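Local coordinates for protein Cfl (Pectobacterium brasiliense, PDB 7A9J) that probably joins carboxylic acids such as coronafacic acid to amines, as an amide-forming ligase of the ATP-dependent AMP-binding enzyme family, at residues Y433-H447 / T483-K496. The protein carries 1 engineered substitution. Numbering follows the deposited sequence.
Sequences YPVYPIEIENTLIQH and TIASYLSDNLAHYK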
ATOM      1  N   TYR A 433     -16.685  27.502 -12.412  1.00 43.96           N
ATOM      2  CA  TYR A 433     -15.754  26.517 -12.977  1.00 41.41           C
ATOM      3  C   TYR A 433     -14.920  25.845 -11.897  1.00 41.58           C
ATOM      4  O   TYR A 433     -14.467  26.480 -10.934  1.00 40.33           O
ATOM      5  CB  TYR A 433     -14.826  27.172 -13.999  1.00 48.11           C
ATOM      6  CG  TYR A 433     -15.520  27.456 -15.304  1.00 66.20           C
ATOM      7  CD1 TYR A 433     -16.240  28.622 -15.498  1.00 73.79           C
ATOM      8  CD2 TYR A 433     -15.484  26.522 -16.334  1.00 72.50           C
ATOM      9  CE1 TYR A 433     -16.899  28.863 -16.709  1.00 74.11           C
ATOM     10  CE2 TYR A 433     -16.130  26.741 -17.529  1.00 83.71           C
ATOM     11  CZ  TYR A 433     -16.838  27.914 -17.717  1.00 87.14           C
ATOM     12  OH  TYR A 433     -17.468  28.106 -18.931  1.00 94.04           O
ATOM     13  N   PRO A 434     -14.707  24.547 -12.046  1.00 42.80           N
ATOM     14  CA  PRO A 434     -13.904  23.821 -11.055  1.00 46.74           C
ATOM     15  C   PRO A 434     -12.422  24.152 -11.202  1.00 38.47           C
ATOM     16  O   PRO A 434     -11.897  24.250 -12.316  1.00 41.08           O
ATOM     17  CB  PRO A 434     -14.187  22.354 -11.387  1.00 46.37           C
ATOM     18  CG  PRO A 434     -14.399  22.373 -12.864  1.00 45.19           C
ATOM     19  CD  PRO A 434     -15.192  23.683 -13.127  1.00 43.03           C
ATOM     20  N   VAL A 435     -11.767  24.366 -10.058  1.00 36.20           N
ATOM     21  CA  VAL A 435     -10.325  24.590  -9.979  1.00 40.28           C
ATOM     22  C   VAL A 435      -9.717  23.531  -9.058  1.00 33.83           C
ATOM     23  O   VAL A 435     -10.257  23.235  -7.989  1.00 35.44           O
ATOM     24  CB  VAL A 435     -10.028  26.024  -9.472  1.00 45.15           C
ATOM     25  CG1 VAL A 435      -8.558  26.239  -9.330  1.00 40.19           C
ATOM     26  CG2 VAL A 435     -10.594  27.074 -10.504  1.00 40.55           C
ATOM     27  N   TYR A 436      -8.577  22.978  -9.472  1.00 32.60           N
ATOM     28  CA  TYR A 436      -8.021  21.837  -8.751  1.00 33.17           C
ATOM     29  C   TYR A 436      -6.715  22.237  -8.106  1.00 33.83           C
ATOM     30  O   TYR A 436      -5.709  22.380  -8.823  1.00 33.34           O
ATOM     31  CB  TYR A 436      -7.794  20.688  -9.747  1.00 35.61           C
ATOM     32  CG  TYR A 436      -9.023  20.388 -10.556  1.00 33.14           C
ATOM     33  CD1 TYR A 436     -10.170  19.925  -9.941  1.00 31.45           C
ATOM     34  CD2 TYR A 436      -9.057  20.649 -11.929  1.00 34.70           C
ATOM     35  CE1 TYR A 436     -11.345  19.695 -10.693  1.00 33.95           C
ATOM     36  CE2 TYR A 436     -10.180  20.423 -12.678  1.00 34.61           C
ATOM     37  CZ  TYR A 436     -11.328  19.944 -12.045  1.00 36.86           C
ATOM     38  OH  TYR A 436     -12.408  19.693 -12.829  1.00 42.55           O
ATOM     39  N   PRO A 437      -6.650  22.299  -6.774  1.00 31.59           N
ATOM     40  CA  PRO A 437      -5.397  22.665  -6.097  1.00 35.38           C
ATOM     41  C   PRO A 437      -4.194  21.846  -6.532  1.00 33.61           C
ATOM     42  O   PRO A 437      -3.123  22.414  -6.732  1.00 35.94           O
ATOM     43  CB  PRO A 437      -5.740  22.450  -4.614  1.00 35.80           C
ATOM     44  CG  PRO A 437      -7.204  22.662  -4.580  1.00 35.72           C
ATOM     45  CD  PRO A 437      -7.735  22.069  -5.816  1.00 34.00           C
ATOM     46  N   ILE A 438      -4.330  20.517  -6.661  1.00 32.95           N
ATOM     47  CA  ILE A 438      -3.166  19.714  -7.003  1.00 38.19           C
ATOM     48  C   ILE A 438      -2.566  20.168  -8.332  1.00 33.75           C
ATOM     49  O   ILE A 438      -1.328  20.159  -8.499  1.00 37.83           O
ATOM     50  CB  ILE A 438      -3.531  18.216  -6.984  1.00 34.60           C
ATOM     51  CG1 ILE A 438      -2.245  17.403  -6.989  1.00 45.12           C
ATOM     52  CG2 ILE A 438      -4.317  17.770  -8.208  1.00 43.27           C
ATOM     53  CD1 ILE A 438      -2.489  15.941  -6.853  1.00 68.06           C
ATOM     54  N   GLU A 439      -3.405  20.626  -9.272  1.00 33.84           N
ATOM     55  CA  GLU A 439      -2.874  21.093 -10.546  1.00 35.72           C
ATOM     56  C   GLU A 439      -2.111  22.417 -10.379  1.00 38.50           C
ATOM     57  O   GLU A 439      -1.042  22.614 -10.979  1.00 40.79           O
ATOM     58  CB  GLU A 439      -4.036  21.247 -11.548  1.00 43.15           C
ATOM     59  CG  GLU A 439      -3.673  21.813 -12.915  1.00 60.32           C
ATOM     60  CD  GLU A 439      -4.847  22.542 -13.614  1.00 71.76           C
ATOM     61  OE1 GLU A 439      -6.021  22.128 -13.471  1.00 61.00           O
ATOM     62  OE2 GLU A 439      -4.597  23.555 -14.308  1.00 84.05           O
ATOM     63  N   ILE A 440      -2.632  23.329  -9.545  1.00 39.60           N
ATOM     64  CA  ILE A 440      -1.939  24.596  -9.335  1.00 36.80           C
ATOM     65  C   ILE A 440      -0.629  24.373  -8.599  1.00 39.96           C
ATOM     66  O   ILE A 440       0.393  24.989  -8.933  1.00 39.39           O
ATOM     67  CB  ILE A 440      -2.823  25.585  -8.562  1.00 36.70           C
ATOM     68  CG1 ILE A 440      -4.122  25.842  -9.311  1.00 42.18           C
ATOM     69  CG2 ILE A 440      -2.050  26.904  -8.343  1.00 38.69           C
ATOM     70  CD1 ILE A 440      -5.116  26.632  -8.496  1.00 41.66           C
ATOM     71  N   GLU A 441      -0.659  23.532  -7.554  1.00 36.18           N
ATOM     72  CA  GLU A 441       0.554  23.190  -6.805  1.00 43.88           C
ATOM     73  C   GLU A 441       1.620  22.626  -7.722  1.00 45.20           C
ATOM     74  O   GLU A 441       2.802  22.981  -7.607  1.00 42.23           O
ATOM     75  CB  GLU A 441       0.224  22.169  -5.703  1.00 35.60           C
ATOM     76  CG  GLU A 441      -0.613  22.727  -4.545  1.00 38.82           C
ATOM     77  CD  GLU A 441      -1.400  21.655  -3.792  1.00 47.35           C
ATOM     78  OE1 GLU A 441      -1.080  20.420  -3.901  1.00 43.47           O
ATOM     79  OE2 GLU A 441      -2.299  22.041  -3.035  1.00 38.81           O
ATOM     80  N   ASN A 442       1.225  21.755  -8.655  1.00 38.88           N
ATOM     81  CA  ASN A 442       2.218  21.163  -9.542  1.00 44.19           C
ATOM     82  C   ASN A 442       2.907  22.221 -10.387  1.00 50.07           C
ATOM     83  O   ASN A 442       4.113  22.150 -10.610  1.00 45.31           O
ATOM     84  CB  ASN A 442       1.589  20.097 -10.437  1.00 43.54           C
ATOM     85  CG  ASN A 442       2.606  19.484 -11.393  1.00 47.51           C
ATOM     86  OD1 ASN A 442       3.528  18.766 -10.976  1.00 48.32           O
ATOM     87  ND2 ASN A 442       2.460  19.784 -12.679  1.00 56.38           N
ATOM     88  N   THR A 443       2.166  23.233 -10.829  1.00 42.84           N
ATOM     89  CA  THR A 443       2.771  24.317 -11.593  1.00 54.26           C
ATOM     90  C   THR A 443       3.723  25.134 -10.727  1.00 46.35           C
ATOM     91  O   THR A 443       4.836  25.458 -11.145  1.00 49.70           O
ATOM     92  CB  THR A 443       1.664  25.208 -12.166  1.00 51.54           C
ATOM     93  OG1 THR A 443       0.881  24.429 -13.076  1.00 60.32           O
ATOM     94  CG2 THR A 443       2.279  26.409 -12.902  1.00 51.59           C
ATOM     95  N   LEU A 444       3.279  25.489  -9.519  1.00 44.59           N
ATOM     96  CA  LEU A 444       4.056  26.366  -8.645  1.00 48.19           C
ATOM     97  C   LEU A 444       5.414  25.773  -8.329  1.00 55.02           C
ATOM     98  O   LEU A 444       6.447  26.445  -8.448  1.00 52.76           O
ATOM     99  CB  LEU A 444       3.280  26.622  -7.349  1.00 45.40           C
ATOM    100  CG  LEU A 444       2.104  27.583  -7.478  1.00 42.14           C
ATOM    101  CD1 LEU A 444       1.251  27.511  -6.235  1.00 39.74           C
ATOM    102  CD2 LEU A 444       2.581  29.016  -7.741  1.00 48.63           C
ATOM    103  N   ILE A 445       5.437  24.502  -7.936  1.00 46.56           N
ATOM    104  CA  ILE A 445       6.690  23.902  -7.502  1.00 51.16           C
ATOM    105  C   ILE A 445       7.735  23.783  -8.636  1.00 66.85           C
ATOM    106  O   ILE A 445       8.933  23.638  -8.355  1.00 61.45           O
ATOM    107  CB  ILE A 445       6.378  22.543  -6.837  1.00 58.72           C
ATOM    108  CG1 ILE A 445       7.556  22.083  -5.973  1.00 70.68           C
ATOM    109  CG2 ILE A 445       6.096  21.489  -7.896  1.00 65.61           C
ATOM    110  CD1 ILE A 445       7.370  20.702  -5.385  1.00 68.74           C
ATOM    111  N   GLN A 446       7.335  23.873  -9.912  1.00 53.14           N
ATOM    112  CA  GLN A 446       8.325  23.858 -10.985  1.00 59.81           C
ATOM    113  C   GLN A 446       9.238  25.073 -10.930  1.00 75.36           C
ATOM    114  O   GLN A 446      10.368  25.018 -11.442  1.00 69.47           O
ATOM    115  CB  GLN A 446       7.649  23.799 -12.361  1.00 64.15           C
ATOM    116  CG  GLN A 446       6.725  22.619 -12.555  1.00 58.94           C
ATOM    117  CD  GLN A 446       7.335  21.340 -12.028  1.00 58.50           C
ATOM    118  OE1 GLN A 446       8.493  21.022 -12.327  1.00 62.60           O
ATOM    119  NE2 GLN A 446       6.583  20.630 -11.188  1.00 58.70           N
ATOM    120  N   HIS A 447       8.773  26.170 -10.331  1.00 64.73           N
ATOM    121  CA  HIS A 447       9.620  27.344 -10.213  1.00 65.67           C
ATOM    122  C   HIS A 447      10.845  27.016  -9.368  1.00 71.44           C
ATOM    123  O   HIS A 447      10.758  26.292  -8.370  1.00 71.56           O
ATOM    124  CB  HIS A 447       8.838  28.506  -9.609  1.00 59.71           C
ATOM    125  CG  HIS A 447       9.404  29.833  -9.975  1.00 70.60           C
ATOM    126  ND1 HIS A 447      10.387  30.451  -9.232  1.00 79.45           N
ATOM    127  CD2 HIS A 447       9.172  30.635 -11.040  1.00 68.29           C
ATOM    128  CE1 HIS A 447      10.710  31.598  -9.804  1.00 83.25           C
ATOM    129  NE2 HIS A 447       9.989  31.734 -10.903  1.00 82.46           N
ATOM    130  N   THR A 483       6.960  37.773  -9.174  1.00 76.82           N
ATOM    131  CA  THR A 483       7.555  36.712  -9.981  1.00 76.21           C
ATOM    132  C   THR A 483       6.551  35.599 -10.228  1.00 75.51           C
ATOM    133  O   THR A 483       6.436  35.080 -11.348  1.00 66.42           O
ATOM    134  CB  THR A 483       8.795  36.147  -9.281  1.00 73.16           C
ATOM    135  OG1 THR A 483       9.740  37.199  -9.044  1.00 90.36           O
ATOM    136  CG2 THR A 483       9.449  35.041 -10.127  1.00 79.25           C
ATOM    137  N   ILE A 484       5.809  35.233  -9.182  1.00 69.35           N
ATOM    138  CA  ILE A 484       4.901  34.094  -9.257  1.00 67.06           C
ATOM    139  C   ILE A 484       3.704  34.428 -10.131  1.00 61.30           C
ATOM    140  O   ILE A 484       3.335  33.658 -11.027  1.00 58.97           O
ATOM    141  CB  ILE A 484       4.478  33.676  -7.841  1.00 66.29           C
ATOM    142  CG1 ILE A 484       5.722  33.444  -6.985  1.00 62.59           C
ATOM    143  CG2 ILE A 484       3.612  32.407  -7.862  1.00 51.02           C
ATOM    144  CD1 ILE A 484       5.401  32.984  -5.581  1.00 64.26           C
ATOM    145  N   ALA A 485       3.087  35.593  -9.901  1.00 62.97           N
ATOM    146  CA  ALA A 485       1.928  35.948 -10.705  1.00 65.39           C
ATOM    147  C   ALA A 485       2.288  35.980 -12.192  1.00 69.84           C
ATOM    148  O   ALA A 485       1.565  35.422 -13.026  1.00 66.68           O
ATOM    149  CB  ALA A 485       1.346  37.286 -10.228  1.00 70.01           C
ATOM    150  N   SER A 486       3.428  36.578 -12.544  1.00 78.13           N
ATOM    151  CA  SER A 486       3.806  36.589 -13.952  1.00 82.14           C
ATOM    152  C   SER A 486       4.083  35.175 -14.456  1.00 74.72           C
ATOM    153  O   SER A 486       3.659  34.811 -15.559  1.00 78.84           O
ATOM    154  CB  SER A 486       5.014  37.505 -14.178  1.00 88.95           C
ATOM    155  OG  SER A 486       6.175  36.990 -13.557  1.00 94.99           O
ATOM    156  N   TYR A 487       4.756  34.354 -13.650  1.00 74.14           N
ATOM    157  CA  TYR A 487       5.008  32.961 -14.026  1.00 70.48           C
ATOM    158  C   TYR A 487       3.705  32.201 -14.277  1.00 75.60           C
ATOM    159  O   TYR A 487       3.614  31.407 -15.225  1.00 75.44           O
ATOM    160  CB  TYR A 487       5.844  32.284 -12.931  1.00 67.94           C
ATOM    161  CG  TYR A 487       5.972  30.781 -13.040  1.00 67.67           C
ATOM    162  CD1 TYR A 487       6.885  30.192 -13.906  1.00 67.59           C
ATOM    163  CD2 TYR A 487       5.185  29.951 -12.258  1.00 76.60           C
ATOM    164  CE1 TYR A 487       6.997  28.796 -13.989  1.00 71.63           C
ATOM    165  CE2 TYR A 487       5.287  28.579 -12.331  1.00 63.70           C
ATOM    166  CZ  TYR A 487       6.186  28.002 -13.190  1.00 75.83           C
ATOM    167  OH  TYR A 487       6.255  26.625 -13.235  1.00 68.48           O
ATOM    168  N   LEU A 488       2.682  32.431 -13.443  1.00 68.81           N
ATOM    169  CA  LEU A 488       1.408  31.746 -13.645  1.00 68.74           C
ATOM    170  C   LEU A 488       0.667  32.260 -14.883  1.00 70.36           C
ATOM    171  O   LEU A 488      -0.033  31.486 -15.544  1.00 71.19           O
ATOM    172  CB  LEU A 488       0.536  31.878 -12.396  1.00 62.25           C
ATOM    173  CG  LEU A 488       1.029  31.127 -11.157  1.00 47.71           C
ATOM    174  CD1 LEU A 488       0.062  31.329 -10.018  1.00 47.94           C
ATOM    175  CD2 LEU A 488       1.138  29.658 -11.425  1.00 50.24           C
ATOM    176  N   SER A 489       0.798  33.549 -15.213  1.00 70.68           N
ATOM    177  CA  SER A 489       0.193  34.073 -16.439  1.00 71.52           C
ATOM    178  C   SER A 489       0.631  33.288 -17.670  1.00 81.98           C
ATOM    179  O   SER A 489      -0.159  33.069 -18.596  1.00 77.51           O
ATOM    180  CB  SER A 489       0.569  35.540 -16.602  1.00 71.80           C
ATOM    181  OG  SER A 489       0.572  36.169 -15.330  1.00 72.88           O
ATOM    182  N   ASP A 490       1.892  32.863 -17.704  1.00 82.66           N
ATOM    183  CA  ASP A 490       2.404  32.115 -18.841  1.00 87.24           C
ATOM    184  C   ASP A 490       2.035  30.637 -18.801  1.00 88.15           C
ATOM    185  O   ASP A 490       2.172  29.960 -19.824  1.00 89.20           O
ATOM    186  CB  ASP A 490       3.930  32.253 -18.916  1.00 84.76           C
ATOM    187  CG  ASP A 490       4.405  33.710 -18.820  1.00104.65           C
ATOM    188  OD1 ASP A 490       3.705  34.629 -19.315  1.00 96.37           O
ATOM    189  OD2 ASP A 490       5.493  33.936 -18.245  1.00110.18           O
ATOM    190  N   ASN A 491       1.569  30.113 -17.664  1.00 86.85           N
ATOM    191  CA  ASN A 491       1.413  28.671 -17.528  1.00 79.43           C
ATOM    192  C   ASN A 491       0.019  28.197 -17.151  1.00 74.03           C
ATOM    193  O   ASN A 491      -0.270  27.014 -17.352  1.00 69.97           O
ATOM    194  CB  ASN A 491       2.405  28.117 -16.492  1.00 77.53           C
ATOM    195  CG  ASN A 491       3.842  28.217 -16.952  1.00 78.22           C
ATOM    196  OD1 ASN A 491       4.290  27.456 -17.806  1.00 83.19           O
ATOM    197  ND2 ASN A 491       4.578  29.157 -16.378  1.00 76.77           N
ATOM    198  N   LEU A 492      -0.840  29.054 -16.603  1.00 69.80           N
ATOM    199  CA  LEU A 492      -2.159  28.629 -16.147  1.00 63.44           C
ATOM    200  C   LEU A 492      -3.214  29.629 -16.581  1.00 61.21           C
ATOM    201  O   LEU A 492      -2.955  30.834 -16.646  1.00 63.68           O
ATOM    202  CB  LEU A 492      -2.235  28.503 -14.612  1.00 57.16           C
ATOM    203  CG  LEU A 492      -1.783  27.143 -14.088  1.00 66.35           C
ATOM    204  CD1 LEU A 492      -1.949  27.080 -12.595  1.00 69.52           C
ATOM    205  CD2 LEU A 492      -2.539  26.000 -14.759  1.00 68.26           C
ATOM    206  N   ALA A 493      -4.419  29.128 -16.828  1.00 62.71           N
ATOM    207  CA  ALA A 493      -5.544  30.032 -17.049  1.00 59.84           C
ATOM    208  C   ALA A 493      -5.715  30.981 -15.862  1.00 70.44           C
ATOM    209  O   ALA A 493      -5.484  30.626 -14.702  1.00 56.84           O
ATOM    210  CB  ALA A 493      -6.828  29.235 -17.278  1.00 65.12           C
ATOM    211  N   HIS A 494      -6.153  32.204 -16.160  1.00 63.29           N
ATOM    212  CA  HIS A 494      -6.208  33.233 -15.135  1.00 59.93           C
ATOM    213  C   HIS A 494      -7.168  32.870 -14.006  1.00 51.11           C
ATOM    214  O   HIS A 494      -6.947  33.262 -12.844  1.00 52.78           O
ATOM    215  CB  HIS A 494      -6.597  34.573 -15.777  1.00 61.06           C
ATOM    216  CG  HIS A 494      -6.825  35.673 -14.782  1.00 85.73           C
ATOM    217  ND1 HIS A 494      -8.026  35.844 -14.121  1.00 78.44           N
ATOM    218  CD2 HIS A 494      -6.002  36.646 -14.321  1.00 81.39           C
ATOM    219  CE1 HIS A 494      -7.929  36.870 -13.292  1.00 82.34           C
ATOM    220  NE2 HIS A 494      -6.712  37.375 -13.397  1.00 91.32           N
ATOM    221  N   TYR A 495      -8.263  32.159 -14.304  1.00 56.61           N
ATOM    222  CA  TYR A 495      -9.230  31.924 -13.236  1.00 55.08           C
ATOM    223  C   TYR A 495      -8.693  30.933 -12.222  1.00 52.94           C
ATOM    224  O   TYR A 495      -9.230  30.850 -11.115  1.00 46.09           O
ATOM    225  CB  TYR A 495     -10.568  31.433 -13.792  1.00 57.23           C
ATOM    226  CG  TYR A 495     -10.556  30.024 -14.375  1.00 55.96           C
ATOM    227  CD1 TYR A 495     -10.978  28.926 -13.613  1.00 51.92           C
ATOM    228  CD2 TYR A 495     -10.134  29.783 -15.680  1.00 62.86           C
ATOM    229  CE1 TYR A 495     -10.991  27.662 -14.136  1.00 52.26           C
ATOM    230  CE2 TYR A 495     -10.138  28.501 -16.209  1.00 62.86           C
ATOM    231  CZ  TYR A 495     -10.564  27.434 -15.421  1.00 59.05           C
ATOM    232  OH  TYR A 495     -10.577  26.138 -15.908  1.00 61.20           O
ATOM    233  N   LYS A 496      -7.652  30.190 -12.580  1.00 50.54           N
ATOM    234  CA  LYS A 496      -7.012  29.256 -11.659  1.00 45.26           C
ATOM    235  C   LYS A 496      -5.985  29.935 -10.758  1.00 39.74           C
ATOM    236  O   LYS A 496      -5.455  29.289  -9.838  1.00 44.38           O
ATOM    237  CB  LYS A 496      -6.333  28.142 -12.464  1.00 49.19           C
ATOM    238  CG  LYS A 496      -7.263  27.364 -13.368  1.00 50.28           C
ATOM    239  CD  LYS A 496      -6.423  26.457 -14.263  1.00 60.46           C
ATOM    240  CE  LYS A 496      -7.265  25.630 -15.188  1.00 68.79           C
ATOM    241  NZ  LYS A 496      -6.377  24.770 -16.027  1.00 60.47           N
TER
HETATM  242  O   HOH W   1     -12.787  24.343 -15.163  1.00 54.78           O
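Thr443 O of helix 437-445 is gripped from opposite faces of its carbonyl plane, by the backbone Gln446 N three residues on and by Tyr487 OH at 2.8 Å. Tyr487 CG stands anti to the backbone N (chi1 169°), which carries the ring across toward helix 437-445. The imidazole of His447 turns its edge to one face of the phenol in a T-shaped pair, planes at 84°, with His447 CD2 3.7 Å from Tyr487 CD1; Asn491 ND2 lies over the opposite face. Thr443 CG2 packs on Leu488 CD2 at 3.7 Å, and deeper in, Leu444 CD2 meets Ile484 CG2 at 3.5 Å. The axes of helix segments 437-445 and 483-491 cross at 114° in the C-terminal domain of this adenylate-forming enzyme, where strand 450-460 backs Leu444 and strand 500-503 backs Ile484. At the other end, extended Lys496 meets Glu439 nearly at right angles, and Lys496 NZ, in a salt bridge, donates to the syn lone pair of Glu439 OE2 at 2.8 Å. Val435 CG2 lies obliquely against the Tyr495 ring, 3.6 Å from Tyr495 CD1, while Tyr433 offers its ring edge to that ring's face. One water bridges Tyr495 OH and Pro434 O.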